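PDB 4O1K: carbonic anhydrase from Sordaria macrospora, which catalyses the reversible hydration of carbon dioxide to bicarbonate and a proton, as a zinc-dependent, tetrameric enzyme of the beta class. Local coordinates for residues A[58-63]-A[196-201]; A[49-54]-A[67-72]. All coordinates share one frame; numbering follows the deposited sequence.

Contact 1: A[58-63]-A[196-201]; sequences DSRIPA and FNFRDG. With ZN (zinc ion), chain B.
R60 and F198 are where the two backbones come nearest, their CA atoms 8.1 Å apart, so the loop after strand 51-56 meets the turn following strand 190-197 through side chains. R60 brings its guanidinium over one face of the F198 ring as a cation-pi contact, CZ lying 5.0 Å from the ring centroid. NH1 does the touching, 3.8 Å from F198 CG and offset toward the rim, with the two planes tilted 36° apart. The R60 chain bends at chi2 (-134°) and chi3 (-145°), leaving D58 O in the guanidinium plane at its edge; NE donates to the carbonyl of L43 in the second subunit. Deeper in, I61 CG1 packs loosely on F196 CZ at 4.4 Å, and both side chains also rest on I66 of helix 63-67. N197 OD1 accepts from R199 N, an Asx turn spanning F198. Two residues before R60, D58 OD1 binds zinc at 1.9 Å, alongside C56, H112 and C115. An aspartate in the fourth position, beside two cysteines and a histidine, is characteristic of the closed, type II form of beta-carbonic anhydrases; D58 and R60 probably correspond to the family's Asp-Arg pair.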
# COMPACT_ATOMS: atom_id res chain seq x y z
N ASP A 58 12.10 15.68 3.48
CA ASP A 58 12.25 17.05 3.99
C ASP A 58 13.64 17.37 4.47
O ASP A 58 13.84 18.42 5.09
CB ASP A 58 11.22 17.45 5.08
CG ASP A 58 11.28 16.58 6.34
OD1 ASP A 58 12.36 16.38 6.94
OD2 ASP A 58 10.20 16.07 6.75
N SER A 59 14.58 16.48 4.21
CA SER A 59 16.00 16.78 4.39
C SER A 59 16.36 17.74 3.26
O SER A 59 15.69 17.75 2.23
CB SER A 59 16.84 15.51 4.35
OG SER A 59 16.79 14.89 3.07
N ARG A 60 17.39 18.57 3.44
CA ARG A 60 17.57 19.70 2.53
C ARG A 60 18.75 19.58 1.55
O ARG A 60 18.80 20.28 0.54
CB ARG A 60 17.71 21.01 3.31
CG ARG A 60 17.23 20.91 4.74
CD ARG A 60 16.36 22.10 5.13
NE ARG A 60 16.56 22.47 6.52
CZ ARG A 60 16.03 21.82 7.56
NH1 ARG A 60 16.28 22.24 8.79
NH2 ARG A 60 15.26 20.75 7.38
N ILE A 61 19.69 18.71 1.88
CA ILE A 61 20.87 18.52 1.04
C ILE A 61 20.79 17.09 0.51
O ILE A 61 20.51 16.18 1.27
CB ILE A 61 22.18 18.70 1.88
CG1 ILE A 61 22.31 20.14 2.39
CG2 ILE A 61 23.40 18.35 1.06
CD1 ILE A 61 22.54 21.15 1.30
N PRO A 62 21.03 16.91 -0.80
CA PRO A 62 21.06 15.58 -1.44
C PRO A 62 22.17 14.70 -0.87
O PRO A 62 23.24 15.22 -0.53
CB PRO A 62 21.35 15.91 -2.91
CG PRO A 62 20.99 17.33 -3.07
CD PRO A 62 21.26 17.99 -1.76
N ALA A 63 21.93 13.40 -0.80
CA ALA A 63 22.90 12.42 -0.30
C ALA A 63 24.26 12.55 -0.98
O ALA A 63 25.31 12.38 -0.34
CB ALA A 63 22.37 11.02 -0.52
N PHE A 196 21.98 12.97 9.64
CA PHE A 196 22.57 14.23 9.19
C PHE A 196 22.13 15.36 10.09
O PHE A 196 20.99 15.36 10.60
CB PHE A 196 22.16 14.51 7.73
CG PHE A 196 22.66 15.81 7.20
CD1 PHE A 196 24.01 15.97 6.90
CD2 PHE A 196 21.79 16.86 6.97
CE1 PHE A 196 24.48 17.18 6.39
CE2 PHE A 196 22.26 18.08 6.48
CZ PHE A 196 23.61 18.24 6.19
N ASN A 197 23.03 16.33 10.28
CA ASN A 197 22.80 17.42 11.21
C ASN A 197 22.96 18.71 10.41
O ASN A 197 24.10 19.08 10.02
CB ASN A 197 23.86 17.37 12.34
CG ASN A 197 23.54 18.32 13.48
OD1 ASN A 197 22.66 19.18 13.39
ND2 ASN A 197 24.27 18.18 14.58
N PHE A 198 21.85 19.39 10.15
CA PHE A 198 21.83 20.58 9.32
C PHE A 198 22.58 21.75 9.97
O PHE A 198 22.87 22.75 9.31
CB PHE A 198 20.37 21.01 9.09
CG PHE A 198 19.67 21.44 10.35
CD1 PHE A 198 18.98 20.53 11.12
CD2 PHE A 198 19.72 22.77 10.76
CE1 PHE A 198 18.34 20.93 12.29
CE2 PHE A 198 19.09 23.18 11.93
CZ PHE A 198 18.40 22.25 12.69
N ARG A 199 22.86 21.63 11.27
CA ARG A 199 23.51 22.69 12.03
C ARG A 199 25.00 22.81 11.76
O ARG A 199 25.55 23.92 11.82
CB ARG A 199 23.28 22.48 13.53
CG ARG A 199 21.98 23.09 14.03
CD ARG A 199 21.26 22.16 14.99
NE ARG A 199 20.34 22.90 15.84
CZ ARG A 199 19.29 22.37 16.46
NH1 ARG A 199 18.51 23.13 17.22
NH2 ARG A 199 19.01 21.08 16.31
N ASP A 200 25.65 21.68 11.50
CA ASP A 200 27.11 21.67 11.27
C ASP A 200 27.47 20.91 10.00
O ASP A 200 28.65 20.83 9.62
CB ASP A 200 27.88 21.12 12.47
CG ASP A 200 27.32 19.81 13.02
OD1 ASP A 200 26.68 19.04 12.25
OD2 ASP A 200 27.55 19.53 14.22
N GLY A 201 26.47 20.33 9.36
CA GLY A 201 26.65 19.65 8.09
C GLY A 201 27.27 18.27 8.19
O GLY A 201 27.63 17.67 7.17
ZN ZN B . 12.67 14.65 7.64

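Contact 2: A[49-54]-A[67-72]; sequences PEYLWI and TGLQPG
The Y51 ring takes L69 over one face: CD1 stands 4.2 Å from the ring centroid, 22° off the normal, in a CH-pi contact displaced toward the rim. The other leucine methyl, CD2, lies 3.7 Å from Y51 CE2, so both branches press on the same CD2-CE2 side of the ring. The two side chains cross at about a right angle, and Y51 also stacks with H106 of the neighbouring strand. With an alanine at Y51, both L69 methyls would probably lose their aromatic support and H106 its stacking partner. Two residues further along the strand, W53 swings CG anti to its backbone N (chi1 -177°), and the far end of the indole meets T67 CG2, 3.6 Å from both CZ3 and CH2. Y51 and W53 thus point from the same side of strand 51-56 toward the connection to strand 74-79, a right-handed beta-alpha-beta crossover of the parallel part of the sheet, in which 63-67 is the short helix. T67, the last residue of that helix, bonds its OG1 to A63 O, while L69 N gives OG1 a weak second bond of 3.3 Å. V21 of the second subunit packs on both Y51 and T67. Just before the strand, P49 CA makes a CA-H...O contact of 3.3 Å with G72 O, shortly before the chain enters strand 74-79.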
# COMPACT_ATOMS: atom_id res chain seq x y z
N PRO A 49 24.83 1.31 -9.08
CA PRO A 49 25.11 1.96 -7.80
C PRO A 49 25.67 0.97 -6.79
O PRO A 49 25.29 -0.21 -6.79
CB PRO A 49 23.73 2.43 -7.34
CG PRO A 49 22.78 1.50 -8.02
CD PRO A 49 23.38 1.31 -9.38
N GLU A 50 26.57 1.45 -5.94
CA GLU A 50 27.09 0.65 -4.84
C GLU A 50 26.19 0.78 -3.61
O GLU A 50 26.26 -0.05 -2.71
CB GLU A 50 28.49 1.14 -4.47
CG GLU A 50 29.52 0.96 -5.57
CD GLU A 50 30.36 -0.28 -5.37
OE1 GLU A 50 31.20 -0.30 -4.44
OE2 GLU A 50 30.18 -1.24 -6.15
N TYR A 51 25.37 1.83 -3.59
CA TYR A 51 24.51 2.15 -2.43
C TYR A 51 23.06 2.23 -2.80
O TYR A 51 22.72 2.78 -3.85
CB TYR A 51 24.86 3.55 -1.90
CG TYR A 51 26.17 3.66 -1.15
CD1 TYR A 51 26.18 3.65 0.24
CD2 TYR A 51 27.38 3.82 -1.82
CE1 TYR A 51 27.37 3.76 0.94
CE2 TYR A 51 28.55 3.94 -1.13
CZ TYR A 51 28.54 3.91 0.25
OH TYR A 51 29.72 4.02 0.94
N LEU A 52 22.21 1.74 -1.89
CA LEU A 52 20.81 2.13 -1.79
C LEU A 52 20.70 3.11 -0.62
O LEU A 52 21.12 2.81 0.49
CB LEU A 52 19.90 0.92 -1.51
CG LEU A 52 18.47 1.25 -1.10
CD1 LEU A 52 17.73 2.06 -2.19
CD2 LEU A 52 17.67 -0.01 -0.76
N TRP A 53 20.18 4.30 -0.87
CA TRP A 53 20.07 5.33 0.16
C TRP A 53 18.60 5.56 0.41
O TRP A 53 17.86 5.90 -0.52
CB TRP A 53 20.68 6.63 -0.38
CG TRP A 53 20.69 7.76 0.59
CD1 TRP A 53 19.67 8.62 0.89
CD2 TRP A 53 21.83 8.17 1.35
NE1 TRP A 53 20.12 9.55 1.84
CE2 TRP A 53 21.43 9.28 2.13
CE3 TRP A 53 23.14 7.71 1.46
CZ2 TRP A 53 22.32 9.93 3.01
CZ3 TRP A 53 24.00 8.35 2.33
CH2 TRP A 53 23.59 9.45 3.08
N ILE A 54 18.18 5.39 1.65
CA ILE A 54 16.79 5.66 2.03
C ILE A 54 16.81 6.88 2.94
O ILE A 54 17.28 6.81 4.08
CB ILE A 54 16.16 4.46 2.78
CG1 ILE A 54 16.24 3.22 1.89
CG2 ILE A 54 14.69 4.76 3.13
CD1 ILE A 54 15.77 1.92 2.57
N THR A 67 27.72 13.19 1.11
CA THR A 67 28.62 12.04 1.21
C THR A 67 29.82 12.10 0.29
O THR A 67 30.79 11.36 0.50
CB THR A 67 27.89 10.75 0.88
OG1 THR A 67 27.32 10.86 -0.43
CG2 THR A 67 26.80 10.52 1.90
N GLY A 68 29.75 12.96 -0.73
CA GLY A 68 30.80 13.07 -1.72
C GLY A 68 30.75 11.95 -2.75
O GLY A 68 31.70 11.76 -3.52
N LEU A 69 29.63 11.23 -2.77
CA LEU A 69 29.45 10.13 -3.71
C LEU A 69 29.28 10.63 -5.14
O LEU A 69 28.74 11.72 -5.38
CB LEU A 69 28.24 9.28 -3.33
CG LEU A 69 28.31 8.34 -2.13
CD1 LEU A 69 26.96 7.68 -1.93
CD2 LEU A 69 29.39 7.29 -2.35
N GLN A 70 29.74 9.83 -6.09
CA GLN A 70 29.65 10.22 -7.50
C GLN A 70 28.27 9.95 -8.07
O GLN A 70 27.55 9.08 -7.57
CB GLN A 70 30.75 9.53 -8.29
CG GLN A 70 32.09 10.19 -8.05
CD GLN A 70 31.95 11.71 -7.88
OE1 GLN A 70 31.63 12.42 -8.83
NE2 GLN A 70 32.15 12.19 -6.65
N PRO A 71 27.86 10.71 -9.11
CA PRO A 71 26.53 10.49 -9.69
C PRO A 71 26.39 9.06 -10.20
O PRO A 71 27.27 8.54 -10.90
CB PRO A 71 26.48 11.49 -10.86
CG PRO A 71 27.91 11.95 -11.07
CD PRO A 71 28.56 11.85 -9.72
N GLY A 72 25.30 8.41 -9.82
CA GLY A 72 25.07 7.04 -10.22
C GLY A 72 25.56 6.07 -9.17
O GLY A 72 25.31 4.86 -9.27

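How the contacts relate
Along the chain the segments alternate: 49-54, then 58-63, 67-72 and finally 196-201. The two contacts have centres 16 Å apart on one mixed sheet, where strand 51-56 lies between 74-79 and 106-112, and 106-112 separates it from 190-197. Contact 2 packs strand 51-56 against the link to 74-79, whereas contact 1 joins the zinc-binding loop that leaves 51-56 to the turn after 190-197. Helix 63-67 links them, with A63 in segment 58-63 and T67 in segment 67-72, and they touch directly where A63 CB meets W53 CE2 at 3.3 Å. Both also pack against the second subunit, which places the zinc-site loop and the sheet's first crossover along the same subunit interface.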